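Local coordinates for protein similar to metal-dependent hydrolase (PDB 3ESH) that is probably a metal-dependent hydrolase of the metallo-beta-lactamase superfamily, although its substrate is not established, at residues T107-D112 / Q135-E140; S150-K155 / G184-H189; K169-E172 / K178-H181; D206-P209 / H213-P216. All blocks are in the same frame, centred on the assembly; numbering follows the deposited sequence.

Contact 1 (T107-D112 / Q135-E140); sequences THMHFD and QDEWHE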
loop_
_atom_site.group_PDB
_atom_site.type_symbol
_atom_site.label_atom_id
_atom_site.label_comp_id
_atom_site.label_asym_id
_atom_site.label_seq_id
_atom_site.Cartn_x
_atom_site.Cartn_y
_atom_site.Cartn_z
ATOM N N THR A 107 -9.231 20.798 12.521
ATOM C CA THR A 107 -9.583 20.041 11.330
ATOM C C THR A 107 -8.272 19.742 10.603
ATOM O O THR A 107 -8.108 18.678 10.024
ATOM C CB THR A 107 -10.488 20.859 10.398
ATOM O OG1 THR A 107 -9.735 21.932 9.822
ATOM C CG2 THR A 107 -11.649 21.430 11.172
ATOM N N HIS A 108 -7.356 20.706 10.657
ATOM C CA HIS A 108 -6.028 20.589 10.073
ATOM C C HIS A 108 -5.163 21.760 10.542
ATOM O O HIS A 108 -5.682 22.719 11.071
ATOM C CB HIS A 108 -6.095 20.487 8.541
ATOM C CG HIS A 108 -6.693 21.681 7.867
ATOM N ND1 HIS A 108 -7.936 22.177 8.194
ATOM C CD2 HIS A 108 -6.249 22.427 6.829
ATOM C CE1 HIS A 108 -8.238 23.174 7.388
ATOM N NE2 HIS A 108 -7.230 23.348 6.546
HETATM N N MSE A 109 -3.849 21.666 10.359
HETATM C CA MSE A 109 -2.904 22.679 10.848
HETATM C C MSE A 109 -2.392 23.770 9.899
HETATM O O MSE A 109 -1.363 24.393 10.163
HETATM C CB MSE A 109 -1.705 21.975 11.489
HETATM C CG MSE A 109 -2.047 21.162 12.719
HETATM SE SE MSE A 109 -2.657 22.235 14.263
HETATM C CE MSE A 109 -1.035 23.280 14.414
ATOM N N HIS A 110 -3.112 24.008 8.808
ATOM C CA HIS A 110 -2.717 25.065 7.875
ATOM C C HIS A 110 -2.756 26.406 8.641
ATOM O O HIS A 110 -3.463 26.529 9.648
ATOM C CB HIS A 110 -3.660 25.055 6.669
ATOM C CG HIS A 110 -3.410 23.918 5.729
ATOM N ND1 HIS A 110 -4.248 23.623 4.677
ATOM C CD2 HIS A 110 -2.404 23.016 5.671
ATOM C CE1 HIS A 110 -3.768 22.589 4.014
ATOM N NE2 HIS A 110 -2.650 22.201 4.594
ATOM N N PHE A 111 -2.004 27.401 8.179
ATOM C CA PHE A 111 -1.938 28.676 8.888
ATOM C C PHE A 111 -3.284 29.376 9.066
ATOM O O PHE A 111 -3.543 29.969 10.112
ATOM C CB PHE A 111 -0.948 29.631 8.205
ATOM C CG PHE A 111 -1.539 30.403 7.062
ATOM C CD1 PHE A 111 -1.543 29.879 5.776
ATOM C CD2 PHE A 111 -2.104 31.657 7.277
ATOM C CE1 PHE A 111 -2.100 30.595 4.714
ATOM C CE2 PHE A 111 -2.663 32.386 6.231
ATOM C CZ PHE A 111 -2.663 31.856 4.945
ATOM N N ASP A 112 -4.139 29.309 8.052
ATOM C CA ASP A 112 -5.441 29.950 8.139
ATOM C C ASP A 112 -6.284 29.368 9.279
ATOM O O ASP A 112 -7.301 29.934 9.653
ATOM C CB ASP A 112 -6.187 29.842 6.791
ATOM C CG ASP A 112 -6.134 28.439 6.186
ATOM O OD1 ASP A 112 -5.021 27.874 6.076
ATOM O OD2 ASP A 112 -7.216 27.902 5.797
ATOM N N GLN A 135 -3.068 12.424 14.156
ATOM C CA GLN A 135 -1.641 12.117 14.268
ATOM C C GLN A 135 -0.776 12.386 13.036
ATOM O O GLN A 135 0.340 12.906 13.169
ATOM C CB GLN A 135 -1.462 10.672 14.735
ATOM C CG GLN A 135 -0.044 10.207 14.890
ATOM C CD GLN A 135 0.066 8.991 15.791
ATOM O OE1 GLN A 135 -0.817 8.129 15.815
ATOM N NE2 GLN A 135 1.158 8.910 16.534
ATOM N N ASP A 136 -1.269 12.057 11.844
ATOM C CA ASP A 136 -0.472 12.291 10.627
ATOM C C ASP A 136 -0.462 13.765 10.252
ATOM O O ASP A 136 0.531 14.260 9.709
ATOM C CB ASP A 136 -1.008 11.452 9.470
ATOM C CG ASP A 136 -0.965 9.974 9.768
ATOM O OD1 ASP A 136 0.141 9.454 9.990
ATOM O OD2 ASP A 136 -2.019 9.331 9.794
ATOM N N GLU A 137 -1.563 14.458 10.549
ATOM C CA GLU A 137 -1.669 15.889 10.273
ATOM C C GLU A 137 -0.558 16.559 11.067
ATOM O O GLU A 137 0.208 17.354 10.531
ATOM C CB GLU A 137 -3.025 16.430 10.744
ATOM C CG GLU A 137 -3.220 17.936 10.566
ATOM C CD GLU A 137 -3.231 18.366 9.096
ATOM O OE1 GLU A 137 -3.846 17.637 8.282
ATOM O OE2 GLU A 137 -2.645 19.430 8.752
ATOM N N TRP A 138 -0.479 16.212 12.349
ATOM C CA TRP A 138 0.524 16.765 13.253
ATOM C C TRP A 138 1.952 16.475 12.776
ATOM O O TRP A 138 2.820 17.362 12.789
ATOM C CB TRP A 138 0.300 16.205 14.654
ATOM C CG TRP A 138 1.302 16.655 15.623
ATOM C CD1 TRP A 138 2.335 15.919 16.136
ATOM C CD2 TRP A 138 1.469 17.990 16.133
ATOM N NE1 TRP A 138 3.140 16.719 16.918
ATOM C CE2 TRP A 138 2.633 17.989 16.931
ATOM C CE3 TRP A 138 0.748 19.184 15.985
ATOM C CZ2 TRP A 138 3.094 19.138 17.579
ATOM C CZ3 TRP A 138 1.207 20.330 16.629
ATOM C CH2 TRP A 138 2.373 20.299 17.414
ATOM N N HIS A 139 2.183 15.231 12.349
ATOM C CA HIS A 139 3.501 14.802 11.850
ATOM C C HIS A 139 3.957 15.651 10.668
ATOM O O HIS A 139 5.126 16.031 10.574
ATOM C CB HIS A 139 3.476 13.338 11.404
ATOM C CG HIS A 139 3.428 12.353 12.528
ATOM N ND1 HIS A 139 3.292 10.995 12.323
ATOM C CD2 HIS A 139 3.517 12.524 13.871
ATOM C CE1 HIS A 139 3.301 10.372 13.488
ATOM N NE2 HIS A 139 3.436 11.276 14.440
ATOM N N GLU A 140 3.039 15.943 9.755
ATOM C CA GLU A 140 3.415 16.752 8.612
ATOM C C GLU A 140 3.545 18.216 9.033
ATOM O O GLU A 140 4.364 18.964 8.500
ATOM C CB GLU A 140 2.402 16.601 7.467
ATOM C CG GLU A 140 2.726 17.534 6.302
ATOM C CD GLU A 140 1.967 17.214 5.023
ATOM O OE1 GLU A 140 0.861 16.647 5.106
ATOM O OE2 GLU A 140 2.483 17.555 3.934
#
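Glu137 OE2 is held by two groups. Across the contact it accepts the backbone N-H of Met109, with Met109 N and Glu137 OE2 3.0 Å apart. The bond is almost straight, 173° at the hydrogen, but the N-H meets the oxygen from well above the carboxylate plane. The hydroxyl of Tyr152 bonds the same oxygen, and Ser186 OG bonds OE1. Both oxygens of this buried carboxylate are thus satisfied, and its rotation is fixed. Glu137 CG stands anti to the backbone N (chi1 177°) and the chain then bends at chi2, which carries the acid from helix 135-142 to the loop at residues 107-110. There the carboxylate carbon CD of Glu137 is 3.6 Å from CB of His108. The apolar part involves Met109, a selenomethionine. Its chain bends at both chi2 and chi3, and CE of Met109 comes to 4.3 Å from CZ3 of Trp138, at the edge of the indole and near its plane. Val133 of strand 130-134 touches both side chains. His110 is the N-cap residue of helix 111-114. The loop and the start of helix 111-114 carry His-x-His-x-Asp-His, the signature of the metallo-beta-lactamase superfamily. The bond to Met109 N is consistent with a second-shell role for Glu137, steadying the backbone between His108 and His110, which are probable metal ligands by the motif.

Contact 2 (S150-K155 / G184-H189); sequences STYWDK and GHSFGH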
loop_
_atom_site.group_PDB
_atom_site.type_symbol
_atom_site.label_atom_id
_atom_site.label_comp_id
_atom_site.label_asym_id
_atom_site.label_seq_id
_atom_site.Cartn_x
_atom_site.Cartn_y
_atom_site.Cartn_z
ATOM N N SER A 150 4.690 26.016 2.787
ATOM C CA SER A 150 4.038 27.313 2.634
ATOM C C SER A 150 2.883 27.578 3.619
ATOM O O SER A 150 2.571 28.731 3.889
ATOM C CB SER A 150 3.572 27.507 1.185
ATOM O OG SER A 150 2.627 26.529 0.817
ATOM N N THR A 151 2.247 26.539 4.157
ATOM C CA THR A 151 1.175 26.768 5.140
ATOM C C THR A 151 1.450 26.208 6.539
ATOM O O THR A 151 0.863 26.664 7.514
ATOM C CB THR A 151 -0.222 26.262 4.659
ATOM O OG1 THR A 151 -0.121 24.926 4.151
ATOM C CG2 THR A 151 -0.764 27.176 3.581
ATOM N N TYR A 152 2.335 25.223 6.644
ATOM C CA TYR A 152 2.705 24.677 7.946
ATOM C C TYR A 152 3.917 25.484 8.387
ATOM O O TYR A 152 4.995 25.320 7.828
ATOM C CB TYR A 152 3.096 23.215 7.844
ATOM C CG TYR A 152 1.948 22.291 7.506
ATOM C CD1 TYR A 152 0.746 22.372 8.193
ATOM C CD2 TYR A 152 2.089 21.291 6.550
ATOM C CE1 TYR A 152 -0.285 21.479 7.942
ATOM C CE2 TYR A 152 1.062 20.382 6.299
ATOM C CZ TYR A 152 -0.121 20.486 6.994
ATOM O OH TYR A 152 -1.162 19.621 6.729
ATOM N N TRP A 153 3.733 26.354 9.376
ATOM C CA TRP A 153 4.815 27.215 9.842
ATOM C C TRP A 153 5.331 26.881 11.222
ATOM O O TRP A 153 4.534 26.646 12.132
ATOM C CB TRP A 153 4.359 28.677 9.873
ATOM C CG TRP A 153 3.666 29.183 8.638
ATOM C CD1 TRP A 153 3.810 28.724 7.361
ATOM C CD2 TRP A 153 2.820 30.331 8.555
ATOM N NE1 TRP A 153 3.119 29.520 6.492
ATOM C CE2 TRP A 153 2.501 30.519 7.199
ATOM C CE3 TRP A 153 2.306 31.229 9.503
ATOM C CZ2 TRP A 153 1.687 31.570 6.756
ATOM C CZ3 TRP A 153 1.500 32.271 9.065
ATOM C CH2 TRP A 153 1.200 32.430 7.700
ATOM N N ASP A 154 6.661 26.875 11.367
ATOM C CA ASP A 154 7.317 26.611 12.653
ATOM C C ASP A 154 6.802 27.681 13.601
ATOM O O ASP A 154 6.557 27.437 14.784
ATOM C CB ASP A 154 8.840 26.776 12.533
ATOM C CG ASP A 154 9.497 25.637 11.784
ATOM O OD1 ASP A 154 10.627 25.820 11.284
ATOM O OD2 ASP A 154 8.889 24.553 11.708
ATOM N N LYS A 155 6.638 28.873 13.041
ATOM C CA LYS A 155 6.165 30.028 13.772
ATOM C C LYS A 155 4.859 29.767 14.529
ATOM O O LYS A 155 4.491 30.531 15.414
ATOM C CB LYS A 155 5.988 31.180 12.791
ATOM C CG LYS A 155 5.570 32.480 13.413
ATOM C CD LYS A 155 5.780 33.636 12.442
ATOM C CE LYS A 155 4.884 33.541 11.222
ATOM N NZ LYS A 155 5.014 34.775 10.407
ATOM N N GLY A 184 -7.695 14.053 2.063
ATOM C CA GLY A 184 -8.148 14.857 0.942
ATOM C C GLY A 184 -7.482 16.206 0.874
ATOM O O GLY A 184 -6.443 16.342 0.225
ATOM N N HIS A 185 -8.067 17.204 1.525
ATOM C CA HIS A 185 -7.478 18.543 1.528
ATOM C C HIS A 185 -6.086 18.453 2.114
ATOM O O HIS A 185 -5.146 19.122 1.687
ATOM C CB HIS A 185 -8.299 19.479 2.412
ATOM C CG HIS A 185 -7.727 20.855 2.525
ATOM N ND1 HIS A 185 -7.848 21.797 1.529
ATOM C CD2 HIS A 185 -7.003 21.441 3.510
ATOM C CE1 HIS A 185 -7.229 22.904 1.894
ATOM N NE2 HIS A 185 -6.706 22.715 3.092
ATOM N N SER A 186 -5.974 17.599 3.114
ATOM C CA SER A 186 -4.727 17.391 3.822
ATOM C C SER A 186 -4.643 15.893 4.063
ATOM O O SER A 186 -5.663 15.232 4.118
ATOM C CB SER A 186 -4.804 18.128 5.158
ATOM O OG SER A 186 -3.538 18.236 5.723
ATOM N N PHE A 187 -3.448 15.344 4.213
ATOM C CA PHE A 187 -3.385 13.915 4.457
ATOM C C PHE A 187 -4.028 13.604 5.787
ATOM O O PHE A 187 -4.607 12.534 5.967
ATOM C CB PHE A 187 -1.960 13.387 4.491
ATOM C CG PHE A 187 -1.894 11.898 4.626
ATOM C CD1 PHE A 187 -2.112 11.082 3.517
ATOM C CD2 PHE A 187 -1.714 11.308 5.869
ATOM C CE1 PHE A 187 -2.157 9.703 3.648
ATOM C CE2 PHE A 187 -1.756 9.933 6.013
ATOM C CZ PHE A 187 -1.982 9.124 4.905
ATOM N N GLY A 188 -3.935 14.540 6.721
ATOM C CA GLY A 188 -4.510 14.320 8.033
ATOM C C GLY A 188 -5.763 15.120 8.293
ATOM O O GLY A 188 -6.225 15.198 9.432
ATOM N N HIS A 189 -6.340 15.703 7.248
ATOM C CA HIS A 189 -7.536 16.508 7.421
ATOM C C HIS A 189 -8.640 15.747 8.136
ATOM O O HIS A 189 -8.865 14.562 7.876
ATOM C CB HIS A 189 -8.027 17.016 6.077
ATOM C CG HIS A 189 -9.186 17.958 6.179
ATOM N ND1 HIS A 189 -10.475 17.528 6.395
ATOM C CD2 HIS A 189 -9.244 19.308 6.090
ATOM C CE1 HIS A 189 -11.285 18.572 6.431
ATOM N NE2 HIS A 189 -10.562 19.661 6.247
HETATM O O HOH W 1 -1.652 16.305 6.853
#
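Polar approach comes first: the hydroxyl of Tyr152 reaches OG of Ser186, and the two oxygens, Tyr152 OH and Ser186 OG, are 2.9 Å apart. The serine oxygen lies at the edge of the phenol, near the ring plane. Tyr152 CG is anti to its carbonyl carbon (chi1 -68°), and this sends the ring across to the 184-189 loop, so that its hydroxyl arrives there. Ser186 OG is anti to the backbone N (chi1 -165°) and faces the tyrosine. Each hydroxyl has Glu137 of helix 135-142 as its stronger partner.

Water adds a second link. It accepts the backbone N-H of Gly188, with Gly188 N 2.9 Å from the water oxygen. It also donates a weak bond to Tyr152 OH at 3.4 Å.

Other bonds shape each loop from within. Residues Ser186 to His189 form a type I beta turn, closed by a weak bond from His189 N to Ser186 O. In the other loop, Trp153 NE1 donates to Ser150 O at 2.8 Å. That donor lies above the carbonyl plane, while the acceptor stays close to the plane of the indole. The same tryptophan stacks on Phe111.

His185 precedes the turn, and its ND1 bonds Asp223 OD1. Its ring also meets that of His110. Donor atoms of His110, His185 and Asp206 converge, which is consistent with a metal site left empty here, as in the metallo-beta-lactamase superfamily, with the turn of Ser186 to His189 beside it.

Contact 3 (K169-E172 / K178-H181); sequences KHFE and KMQH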
loop_
_atom_site.group_PDB
_atom_site.type_symbol
_atom_site.label_atom_id
_atom_site.label_comp_id
_atom_site.label_asym_id
_atom_site.label_seq_id
_atom_site.Cartn_x
_atom_site.Cartn_y
_atom_site.Cartn_z
ATOM N N LYS A 169 -7.988 7.535 13.390
ATOM C CA LYS A 169 -9.167 7.556 12.526
ATOM C C LYS A 169 -10.357 8.332 13.102
ATOM O O LYS A 169 -10.939 9.187 12.425
ATOM C CB LYS A 169 -9.586 6.122 12.176
ATOM C CG LYS A 169 -10.688 6.039 11.130
ATOM C CD LYS A 169 -11.201 4.618 10.958
ATOM C CE LYS A 169 -12.553 4.604 10.262
ATOM N NZ LYS A 169 -13.181 3.250 10.280
ATOM N N HIS A 170 -10.739 8.026 14.337
ATOM C CA HIS A 170 -11.856 8.730 14.976
ATOM C C HIS A 170 -11.561 8.987 16.445
ATOM O O HIS A 170 -10.705 8.336 17.032
ATOM C CB HIS A 170 -13.168 7.949 14.816
ATOM C CG HIS A 170 -13.035 6.481 15.079
ATOM N ND1 HIS A 170 -12.727 5.966 16.320
ATOM C CD2 HIS A 170 -13.151 5.416 14.246
ATOM C CE1 HIS A 170 -12.656 4.647 16.242
ATOM N NE2 HIS A 170 -12.908 4.290 14.994
ATOM N N PHE A 171 -12.257 9.957 17.026
ATOM C CA PHE A 171 -12.068 10.318 18.430
ATOM C C PHE A 171 -13.272 11.113 18.912
ATOM O O PHE A 171 -13.708 12.052 18.248
ATOM C CB PHE A 171 -10.795 11.152 18.584
ATOM C CG PHE A 171 -10.458 11.513 20.010
ATOM C CD1 PHE A 171 -10.395 10.539 20.999
ATOM C CD2 PHE A 171 -10.162 12.830 20.356
ATOM C CE1 PHE A 171 -10.037 10.874 22.316
ATOM C CE2 PHE A 171 -9.805 13.170 21.669
ATOM C CZ PHE A 171 -9.741 12.198 22.646
ATOM N N GLU A 172 -13.813 10.721 20.062
ATOM C CA GLU A 172 -14.964 11.396 20.641
ATOM C C GLU A 172 -14.516 12.024 21.965
ATOM O O GLU A 172 -14.510 11.365 23.001
ATOM C CB GLU A 172 -16.098 10.380 20.866
ATOM C CG GLU A 172 -17.497 10.990 20.993
ATOM C CD GLU A 172 -18.611 9.942 21.068
ATOM O OE1 GLU A 172 -18.447 8.845 20.496
ATOM O OE2 GLU A 172 -19.662 10.226 21.684
ATOM N N LYS A 178 -17.841 14.171 17.621
ATOM C CA LYS A 178 -17.028 13.116 17.011
ATOM C C LYS A 178 -16.110 13.583 15.879
ATOM O O LYS A 178 -16.570 14.098 14.863
ATOM C CB LYS A 178 -17.931 11.985 16.498
ATOM C CG LYS A 178 -18.882 11.422 17.564
ATOM C CD LYS A 178 -19.599 10.161 17.098
ATOM C CE LYS A 178 -20.580 9.653 18.161
ATOM N NZ LYS A 178 -21.249 8.359 17.814
HETATM N N MSE A 179 -14.807 13.402 16.068
HETATM C CA MSE A 179 -13.821 13.788 15.057
HETATM C C MSE A 179 -13.564 12.597 14.152
HETATM O O MSE A 179 -13.569 11.457 14.614
HETATM C CB MSE A 179 -12.524 14.210 15.734
HETATM C CG MSE A 179 -12.749 15.365 16.637
HETATM SE SE MSE A 179 -11.134 15.750 17.570
HETATM C CE MSE A 179 -10.345 16.901 16.318
ATOM N N GLN A 180 -13.323 12.849 12.872
ATOM C CA GLN A 180 -13.098 11.752 11.932
ATOM C C GLN A 180 -12.140 12.068 10.777
ATOM O O GLN A 180 -12.371 12.972 9.973
ATOM C CB GLN A 180 -14.449 11.299 11.386
ATOM C CG GLN A 180 -14.381 10.144 10.434
ATOM C CD GLN A 180 -15.758 9.740 9.942
ATOM O OE1 GLN A 180 -15.897 9.126 8.879
ATOM N NE2 GLN A 180 -16.790 10.079 10.718
ATOM N N HIS A 181 -11.064 11.303 10.707
ATOM C CA HIS A 181 -10.033 11.459 9.680
ATOM C C HIS A 181 -10.623 11.344 8.276
ATOM O O HIS A 181 -11.139 10.298 7.910
ATOM C CB HIS A 181 -8.957 10.379 9.881
ATOM C CG HIS A 181 -7.800 10.482 8.934
ATOM N ND1 HIS A 181 -7.253 11.684 8.550
ATOM C CD2 HIS A 181 -7.034 9.520 8.366
ATOM C CE1 HIS A 181 -6.196 11.461 7.787
ATOM N NE2 HIS A 181 -6.041 10.157 7.662
#
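Phe171 and Met179 face each other as an antiparallel hydrogen-bonded pair, and they form the close-packed side of this hairpin. Met179 N donates to Phe171 O at 2.8 Å, and Phe171 N returns a bond to Met179 O at 3.1 Å. A third bond, from His181 N to Lys169 O, is 2.7 Å long and nearly straight at 171°. The side chains of Phe171 and Met179, a selenomethionine, lie side by side. The SE atom of Met179 sits at the edge of the phenyl ring, 4.2 Å from CD2 of Phe171. The face with His170 and Gln180, a non-hydrogen-bonded pair, is looser. Its close contacts are mostly with backbone, such as His170 CB to Met179 O at 3.5 Å. At the exposed end, Glu172 and Lys178 run alongside each other with extended chains. Their salt bridge is long, with Glu172 OE1 and Lys178 NZ 3.9 Å apart. Strand 170-171 forms one edge of its sheet within the chain, and strand 177-181 continues it to strand 190-196. Phe171 and Met179 both rest on Val132 of strand 130-134. They also touch strand 164-167, so this face packs against the other large sheet.

Contact 4 (D206-P209 / H213-P216); sequences DIFP and HKNP
Pro209 lies over one face of the His213 ring. Its CD atom makes a CH-pi contact, 4.1 Å from the centroid of the His213 imidazole and 29° off the ring normal. The same CD of Pro209 is 3.7 Å from CB of His213. The two side chains cross at about a right angle, and Pro209 CG stands over the centre of the imidazole.

The second kind of contact is a ring against backbone. Phe208 CG is anti to its backbone N (chi1 -167°), which brings the phenyl ring obliquely against the peptide between His213 and Lys214. Phe208 CE2 is 3.4 Å from Lys214 N. Phe208 CZ also meets Lys214 CB, at 3.8 Å, and the lysine chain then extends alongside the phenylalanine.

Polar bonds are left to neighbours: His213 NE2 bonds Met23 O, ND1 bonds Thr210 OG1, and the ring stacks with Phe24. Lys214 makes a cation-pi contact with Tyr260, and Phe208 meets Phe249 edge-to-face.

The two segments are therefore joined by van der Waals and CH-pi contacts, without hydrogen bonds between them. Facing the carbonyl of Met23, which can only accept, NE2 of the buried His213 must carry a proton.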
loop_
_atom_site.group_PDB
_atom_site.type_symbol
_atom_site.label_atom_id
_atom_site.label_comp_id
_atom_site.label_asym_id
_atom_site.label_seq_id
_atom_site.Cartn_x
_atom_site.Cartn_y
_atom_site.Cartn_z
ATOM N N ASP A 206 -12.012 22.075 5.338
ATOM C CA ASP A 206 -11.677 22.471 3.977
ATOM C C ASP A 206 -12.008 21.456 2.885
ATOM O O ASP A 206 -11.520 21.553 1.766
ATOM C CB ASP A 206 -10.203 22.876 3.894
ATOM C CG ASP A 206 -9.943 24.234 4.513
ATOM O OD1 ASP A 206 -10.924 24.938 4.836
ATOM O OD2 ASP A 206 -8.762 24.614 4.676
ATOM N N ILE A 207 -12.849 20.488 3.221
ATOM C CA ILE A 207 -13.274 19.486 2.265
ATOM C C ILE A 207 -14.662 19.953 1.769
ATOM O O ILE A 207 -15.243 19.380 0.848
ATOM C CB ILE A 207 -13.296 18.061 2.928
ATOM C CG1 ILE A 207 -12.517 17.089 2.057
ATOM C CG2 ILE A 207 -14.706 17.543 3.095
ATOM C CD1 ILE A 207 -11.133 17.564 1.716
ATOM N N PHE A 208 -15.156 21.023 2.390
ATOM C CA PHE A 208 -16.422 21.669 2.048
ATOM C C PHE A 208 -16.272 23.078 2.633
ATOM O O PHE A 208 -16.996 23.466 3.547
ATOM C CB PHE A 208 -17.597 20.936 2.704
ATOM C CG PHE A 208 -18.958 21.344 2.166
ATOM C CD1 PHE A 208 -20.119 20.745 2.655
ATOM C CD2 PHE A 208 -19.080 22.317 1.172
ATOM C CE1 PHE A 208 -21.382 21.104 2.163
ATOM C CE2 PHE A 208 -20.332 22.680 0.674
ATOM C CZ PHE A 208 -21.486 22.071 1.174
ATOM N N PRO A 209 -15.317 23.861 2.099
ATOM C CA PRO A 209 -14.981 25.230 2.512
ATOM C C PRO A 209 -16.141 26.207 2.615
ATOM O O PRO A 209 -16.357 26.821 3.658
ATOM C CB PRO A 209 -13.963 25.676 1.464
ATOM C CG PRO A 209 -13.414 24.403 0.930
ATOM C CD PRO A 209 -14.627 23.534 0.843
ATOM N N HIS A 213 -18.903 25.076 -2.671
ATOM C CA HIS A 213 -18.168 23.846 -2.914
ATOM C C HIS A 213 -19.004 22.583 -2.684
ATOM O O HIS A 213 -18.460 21.495 -2.508
ATOM C CB HIS A 213 -16.916 23.785 -2.037
ATOM C CG HIS A 213 -15.893 24.826 -2.372
ATOM N ND1 HIS A 213 -15.955 26.112 -1.887
ATOM C CD2 HIS A 213 -14.799 24.773 -3.169
ATOM C CE1 HIS A 213 -14.940 26.811 -2.370
ATOM N NE2 HIS A 213 -14.228 26.020 -3.148
ATOM N N LYS A 214 -20.322 22.726 -2.701
ATOM C CA LYS A 214 -21.188 21.583 -2.486
ATOM C C LYS A 214 -21.006 20.477 -3.524
ATOM O O LYS A 214 -21.078 19.297 -3.191
ATOM C CB LYS A 214 -22.651 22.006 -2.461
ATOM C CG LYS A 214 -23.537 20.904 -1.982
ATOM C CD LYS A 214 -24.992 21.175 -2.273
ATOM C CE LYS A 214 -25.804 19.923 -2.044
ATOM N NZ LYS A 214 -27.173 20.059 -2.619
ATOM N N ASN A 215 -20.788 20.844 -4.783
ATOM C CA ASN A 215 -20.584 19.829 -5.819
ATOM C C ASN A 215 -19.300 19.070 -5.451
ATOM O O ASN A 215 -18.233 19.662 -5.330
ATOM C CB ASN A 215 -20.419 20.484 -7.188
ATOM C CG ASN A 215 -20.329 19.468 -8.316
ATOM O OD1 ASN A 215 -19.615 18.465 -8.212
ATOM N ND2 ASN A 215 -21.049 19.730 -9.412
ATOM N N PRO A 216 -19.389 17.746 -5.287
ATOM C CA PRO A 216 -18.188 16.996 -4.930
ATOM C C PRO A 216 -16.991 17.236 -5.852
ATOM O O PRO A 216 -15.832 17.159 -5.406
ATOM C CB PRO A 216 -18.675 15.547 -4.920
ATOM C CG PRO A 216 -19.772 15.552 -5.910
ATOM C CD PRO A 216 -20.503 16.839 -5.601
#

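Overall arrangement
Contacts 1 and 2 are neighbours, with centres 5 Å apart. Glu137 joins them, its OE2 2.5 Å from Tyr152 OH and its OE1 2.6 Å from Ser186 OG. Contact 4 lies about 19 Å from contact 1 and 18 Å from contact 2, centre to centre, yet its Asp206 reaches both: OD2 of Asp206 is 2.7 Å from His108 NE2 and 3.2 Å from His185 NE2. These three contacts thus converge on a possible metal site, with no metal modelled. Contact 3 is nested in the chain between the segments of contact 2. It meets contact 2 around His181 but stays about 9 Å from contact 4 at the nearest atoms.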